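Local coordinates for glutamine amidotransferase domain-containing protein (Streptococcus mutans, PDB 3L7N) that is a probable class I glutamine amidotransferase, likely releasing ammonia from glutamine for transfer to an acceptor, at residues A[109-123]-A[154-166]. Sequence-based numbering, arbitrary orientation.
Sequences PKKEIGNYLISLTEA and QVLAISQGCPRQI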
loop_
_atom_site.group_PDB
_atom_site.type_symbol
_atom_site.label_atom_id
_atom_site.label_comp_id
_atom_site.label_asym_id
_atom_site.label_seq_id
_atom_site.Cartn_x
_atom_site.Cartn_y
_atom_site.Cartn_z
ATOM N N PRO A 109 -4.857 -5.057 -15.310
ATOM C CA PRO A 109 -4.537 -5.531 -16.675
ATOM C C PRO A 109 -3.455 -6.601 -16.629
ATOM O O PRO A 109 -3.665 -7.725 -17.086
ATOM C CB PRO A 109 -3.982 -4.248 -17.387
ATOM C CG PRO A 109 -4.456 -3.083 -16.571
ATOM C CD PRO A 109 -5.181 -3.628 -15.301
ATOM N N LYS A 110 -2.298 -6.244 -16.061
ATOM C CA LYS A 110 -1.230 -7.212 -15.827
ATOM C C LYS A 110 -0.864 -7.358 -14.292
ATOM O O LYS A 110 -0.763 -6.334 -13.533
ATOM C CB LYS A 110 -0.003 -6.853 -16.682
ATOM C CG LYS A 110 -0.101 -7.376 -18.170
ATOM C CD LYS A 110 -0.715 -8.887 -18.239
ATOM C CE LYS A 110 -0.349 -9.660 -19.605
ATOM N NZ LYS A 110 0.712 -10.781 -19.386
ATOM N N LYS A 111 -0.699 -8.593 -13.838
ATOM C CA LYS A 111 -0.139 -8.820 -12.498
ATOM C C LYS A 111 1.342 -8.508 -12.424
ATOM O O LYS A 111 2.057 -8.647 -13.393
ATOM C CB LYS A 111 -0.459 -10.210 -11.998
ATOM C CG LYS A 111 0.660 -11.175 -11.969
ATOM C CD LYS A 111 0.051 -12.580 -11.764
ATOM C CE LYS A 111 0.579 -13.226 -10.512
ATOM N NZ LYS A 111 -0.427 -14.195 -9.895
ATOM N N GLU A 112 1.777 -7.978 -11.298
ATOM C CA GLU A 112 3.122 -7.408 -11.202
ATOM C C GLU A 112 3.797 -7.793 -9.870
ATOM O O GLU A 112 3.249 -7.572 -8.783
ATOM C CB GLU A 112 3.086 -5.896 -11.351
ATOM C CG GLU A 112 2.576 -5.387 -12.662
ATOM C CD GLU A 112 2.397 -3.838 -12.656
ATOM O OE1 GLU A 112 2.942 -3.129 -13.585
ATOM O OE2 GLU A 112 1.797 -3.319 -11.684
ATOM N N ILE A 113 4.991 -8.351 -9.975
ATOM C CA ILE A 113 5.715 -8.897 -8.837
ATOM C C ILE A 113 7.185 -8.637 -9.083
ATOM O O ILE A 113 7.797 -9.322 -9.848
ATOM C CB ILE A 113 5.508 -10.430 -8.745
ATOM C CG1 ILE A 113 4.046 -10.774 -8.445
ATOM C CG2 ILE A 113 6.436 -11.008 -7.763
ATOM C CD1 ILE A 113 3.827 -12.204 -8.058
ATOM N N GLY A 114 7.714 -7.593 -8.514
ATOM C CA GLY A 114 9.065 -7.285 -8.734
ATOM C C GLY A 114 9.248 -5.843 -8.733
ATOM O O GLY A 114 8.388 -5.135 -8.329
ATOM N N ASN A 115 10.389 -5.378 -9.202
ATOM C CA ASN A 115 10.654 -3.955 -9.188
ATOM C C ASN A 115 10.547 -3.327 -10.571
ATOM O O ASN A 115 11.353 -3.601 -11.437
ATOM C CB ASN A 115 12.007 -3.651 -8.530
ATOM C CG ASN A 115 12.103 -4.198 -7.139
ATOM O OD1 ASN A 115 12.873 -5.090 -6.885
ATOM N ND2 ASN A 115 11.267 -3.691 -6.236
ATOM N N TYR A 116 9.478 -2.531 -10.779
ATOM C CA TYR A 116 9.211 -1.906 -12.081
ATOM C C TYR A 116 9.028 -0.390 -11.994
ATOM O O TYR A 116 8.826 0.170 -10.907
ATOM C CB TYR A 116 8.047 -2.557 -12.762
ATOM C CG TYR A 116 8.267 -4.011 -13.061
ATOM C CD1 TYR A 116 9.031 -4.415 -14.164
ATOM C CD2 TYR A 116 7.702 -4.993 -12.264
ATOM C CE1 TYR A 116 9.224 -5.752 -14.441
ATOM C CE2 TYR A 116 7.855 -6.337 -12.560
ATOM C CZ TYR A 116 8.635 -6.713 -13.630
ATOM O OH TYR A 116 8.841 -8.058 -13.884
ATOM N N LEU A 117 9.230 0.284 -13.118
ATOM C CA LEU A 117 8.974 1.696 -13.173
ATOM C C LEU A 117 7.522 1.941 -12.945
ATOM O O LEU A 117 6.674 1.204 -13.424
ATOM C CB LEU A 117 9.388 2.289 -14.535
ATOM C CG LEU A 117 10.861 2.633 -14.798
ATOM C CD1 LEU A 117 11.083 2.750 -16.328
ATOM C CD2 LEU A 117 11.317 3.952 -14.063
ATOM N N ILE A 118 7.245 2.932 -12.148
ATOM C CA ILE A 118 5.986 3.633 -12.203
ATOM C C ILE A 118 6.327 5.009 -12.767
ATOM O O ILE A 118 7.535 5.410 -12.767
ATOM C CB ILE A 118 5.326 3.792 -10.746
ATOM C CG1 ILE A 118 6.299 4.475 -9.794
ATOM C CG2 ILE A 118 4.861 2.401 -10.187
ATOM C CD1 ILE A 118 5.674 5.365 -8.840
ATOM N N SER A 119 5.286 5.732 -13.250
ATOM C CA SER A 119 5.448 6.986 -14.024
ATOM C C SER A 119 4.385 7.975 -13.606
ATOM O O SER A 119 3.180 7.660 -13.669
ATOM C CB SER A 119 5.277 6.698 -15.538
ATOM O OG SER A 119 5.857 5.458 -15.917
ATOM N N LEU A 120 4.788 9.187 -13.235
ATOM C CA LEU A 120 3.808 10.173 -12.794
ATOM C C LEU A 120 2.844 10.567 -13.904
ATOM O O LEU A 120 3.238 10.805 -15.038
ATOM C CB LEU A 120 4.464 11.427 -12.206
ATOM C CG LEU A 120 5.465 11.213 -11.088
ATOM C CD1 LEU A 120 5.748 12.495 -10.333
ATOM C CD2 LEU A 120 4.951 10.186 -10.179
ATOM N N THR A 121 1.587 10.603 -13.555
ATOM C CA THR A 121 0.593 11.221 -14.288
ATOM C C THR A 121 0.841 12.732 -14.318
ATOM O O THR A 121 1.745 13.243 -13.620
ATOM C CB THR A 121 -0.680 10.972 -13.594
ATOM O OG1 THR A 121 -1.087 9.632 -13.849
ATOM C CG2 THR A 121 -1.695 11.860 -14.046
ATOM N N GLU A 122 0.063 13.445 -15.157
ATOM C CA GLU A 122 0.036 14.922 -15.159
ATOM C C GLU A 122 -0.350 15.445 -13.831
ATOM O O GLU A 122 0.182 16.458 -13.374
ATOM C CB GLU A 122 -0.989 15.433 -16.197
ATOM C CG GLU A 122 -0.455 15.505 -17.631
ATOM C CD GLU A 122 0.896 16.220 -17.698
ATOM O OE1 GLU A 122 1.091 17.232 -16.891
ATOM O OE2 GLU A 122 1.796 15.740 -18.483
ATOM N N ALA A 123 -1.393 14.818 -13.256
ATOM C CA ALA A 123 -1.900 15.151 -11.915
ATOM C C ALA A 123 -0.827 14.837 -10.896
ATOM O O ALA A 123 -0.581 15.633 -9.987
ATOM C CB ALA A 123 -3.147 14.373 -11.624
ATOM N N GLN A 154 -8.060 11.072 -7.911
ATOM C CA GLN A 154 -7.091 11.260 -9.042
ATOM C C GLN A 154 -6.045 10.162 -9.087
ATOM O O GLN A 154 -5.568 9.738 -8.060
ATOM C CB GLN A 154 -6.395 12.581 -8.907
ATOM C CG GLN A 154 -7.315 13.742 -9.123
ATOM C CD GLN A 154 -6.879 14.947 -8.389
ATOM O OE1 GLN A 154 -7.306 15.181 -7.268
ATOM N NE2 GLN A 154 -5.980 15.712 -8.989
ATOM N N VAL A 155 -5.685 9.707 -10.284
ATOM C CA VAL A 155 -4.513 8.845 -10.446
ATOM C C VAL A 155 -3.196 9.702 -10.554
ATOM O O VAL A 155 -3.061 10.591 -11.461
ATOM C CB VAL A 155 -4.644 7.946 -11.668
ATOM C CG1 VAL A 155 -3.408 7.089 -11.831
ATOM C CG2 VAL A 155 -5.940 7.079 -11.586
ATOM N N LEU A 156 -2.257 9.480 -9.629
ATOM C CA LEU A 156 -1.031 10.189 -9.676
ATOM C C LEU A 156 0.103 9.381 -10.354
ATOM O O LEU A 156 1.109 9.952 -10.746
ATOM C CB LEU A 156 -0.641 10.725 -8.302
ATOM C CG LEU A 156 -1.807 11.345 -7.529
ATOM C CD1 LEU A 156 -1.378 11.833 -6.156
ATOM C CD2 LEU A 156 -2.451 12.451 -8.268
ATOM N N ALA A 157 -0.107 8.098 -10.592
ATOM C CA ALA A 157 0.939 7.337 -11.220
ATOM C C ALA A 157 0.494 6.068 -11.737
ATOM O O ALA A 157 -0.444 5.468 -11.203
ATOM C CB ALA A 157 2.043 7.139 -10.317
ATOM N N ILE A 158 1.151 5.618 -12.830
ATOM C CA ILE A 158 0.805 4.348 -13.481
ATOM C C ILE A 158 2.046 3.569 -13.713
ATOM O O ILE A 158 3.161 4.106 -13.633
ATOM C CB ILE A 158 0.073 4.563 -14.824
ATOM C CG1 ILE A 158 1.058 5.109 -15.907
ATOM C CG2 ILE A 158 -1.058 5.518 -14.658
ATOM C CD1 ILE A 158 0.707 4.594 -17.358
ATOM N N SER A 159 1.882 2.291 -13.922
ATOM C CA SER A 159 2.930 1.497 -14.453
ATOM C C SER A 159 2.478 0.995 -15.865
ATOM O O SER A 159 1.309 1.261 -16.307
ATOM C CB SER A 159 3.203 0.316 -13.530
ATOM O OG SER A 159 2.142 -0.653 -13.596
ATOM N N GLN A 160 3.350 0.264 -16.555
ATOM C CA GLN A 160 2.926 -0.432 -17.800
ATOM C C GLN A 160 1.857 -1.525 -17.549
ATOM O O GLN A 160 0.930 -1.710 -18.363
ATOM C CB GLN A 160 4.155 -0.996 -18.546
ATOM C CG GLN A 160 5.285 0.116 -18.812
ATOM C CD GLN A 160 4.741 1.285 -19.697
ATOM O OE1 GLN A 160 4.722 1.174 -20.956
ATOM N NE2 GLN A 160 4.175 2.369 -19.028
ATOM N N GLY A 161 1.977 -2.228 -16.423
ATOM C CA GLY A 161 1.080 -3.348 -16.120
ATOM C C GLY A 161 -0.228 -2.896 -15.500
ATOM O O GLY A 161 -1.251 -3.615 -15.599
ATOM N N CYS A 162 -0.232 -1.689 -14.893
ATOM C CA CYS A 162 -1.371 -1.275 -14.069
ATOM C C CYS A 162 -1.520 0.207 -14.054
ATOM O O CYS A 162 -0.544 0.921 -13.814
ATOM C CB CYS A 162 -1.217 -1.827 -12.630
ATOM S SG CYS A 162 -2.306 -1.180 -11.447
ATOM N N PRO A 163 -2.750 0.698 -14.372
ATOM C CA PRO A 163 -3.056 2.129 -14.602
ATOM C C PRO A 163 -3.392 2.921 -13.317
ATOM O O PRO A 163 -3.703 4.112 -13.386
ATOM C CB PRO A 163 -4.267 2.083 -15.512
ATOM C CG PRO A 163 -4.907 0.733 -15.248
ATOM C CD PRO A 163 -3.836 -0.193 -14.841
ATOM N N ARG A 164 -3.287 2.278 -12.161
ATOM C CA ARG A 164 -3.654 2.919 -10.905
ATOM C C ARG A 164 -2.590 2.630 -9.749
ATOM O O ARG A 164 -2.801 1.762 -8.899
ATOM C CB ARG A 164 -5.057 2.428 -10.493
ATOM C CG ARG A 164 -6.162 3.003 -11.326
ATOM C CD ARG A 164 -7.428 2.287 -11.130
ATOM N NE ARG A 164 -8.402 2.812 -12.035
ATOM C CZ ARG A 164 -9.706 2.510 -12.053
ATOM N NH1 ARG A 164 -10.254 1.701 -11.145
ATOM N NH2 ARG A 164 -10.468 3.050 -12.984
ATOM N N GLN A 165 -1.457 3.288 -9.789
ATOM C CA GLN A 165 -0.418 2.908 -8.904
ATOM C C GLN A 165 -0.507 3.725 -7.635
ATOM O O GLN A 165 -0.336 3.204 -6.554
ATOM C CB GLN A 165 0.972 3.062 -9.551
ATOM C CG GLN A 165 1.371 1.969 -10.450
ATOM C CD GLN A 165 1.315 0.592 -9.809
ATOM O OE1 GLN A 165 1.074 0.460 -8.622
ATOM N NE2 GLN A 165 1.527 -0.459 -10.625
ATOM N N ILE A 166 -0.750 5.013 -7.787
ATOM C CA ILE A 166 -0.879 5.905 -6.687
ATOM C C ILE A 166 -2.132 6.728 -6.941
ATOM O O ILE A 166 -2.422 7.071 -8.112
ATOM C CB ILE A 166 0.239 6.824 -6.647
ATOM C CG1 ILE A 166 1.547 6.076 -6.387
ATOM C CG2 ILE A 166 0.012 7.858 -5.619
ATOM C CD1 ILE A 166 2.760 7.014 -6.300
HETATM O O HOH W 1 5.627 -1.852 -15.170
#
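The carboxylate of Glu112 and the side-chain amide of Gln165 approach each other from opposing sides, with their planes 20° apart. They lie beside neighbouring antiparallel strands, 115-120 and 154-158, in the mixed sheet of the alpha/beta class I glutamine amidotransferase domain. Over one face of the carboxylate sit the CA of Gly161 and the CB of Cys162. On a face of the amide, toward its CG end, rests the CG2 methyl of Ile118, 3.5 Å from Gln165 CG. At the edges is Ser159: its OG donates to the syn lone pair of Glu112 OE1 (2.6 Å) and accepts from Gln165 NE2, lying in the amide plane, at 3.0 Å. That in-plane bond helps fix the amide's rotation. With CG anti to its carbonyl carbon (chi1 -62°) and an extended chain beyond, Glu112 reaches the 159-162 turn, where Gly161 N adds a weak bond to OE1.

The two strands' axes are 4.5 Å apart at closest and run at 146°. Ser119 and Ile158 form the hydrogen-bonded pair, with bonds in both directions, while Leu120 and Ala157 form the non-hydrogen-bonded pair, putting Leu120 CD2 4.2 Å from Ala157 CB. Ser119 OG turns to Asp136 of strand 136-143, on the other flank of 115-120. Beyond the pairing, Thr121 N bonds Leu156 O, and Ala123 CB packs on Leu156 CD2.

At the opposite end, Pro109 CG packs against Pro163 CD (3.4 Å), both prolines also touching Met146. Beside them Lys110 N donates to Gly161 O at 2.9 Å, in the carbonyl plane.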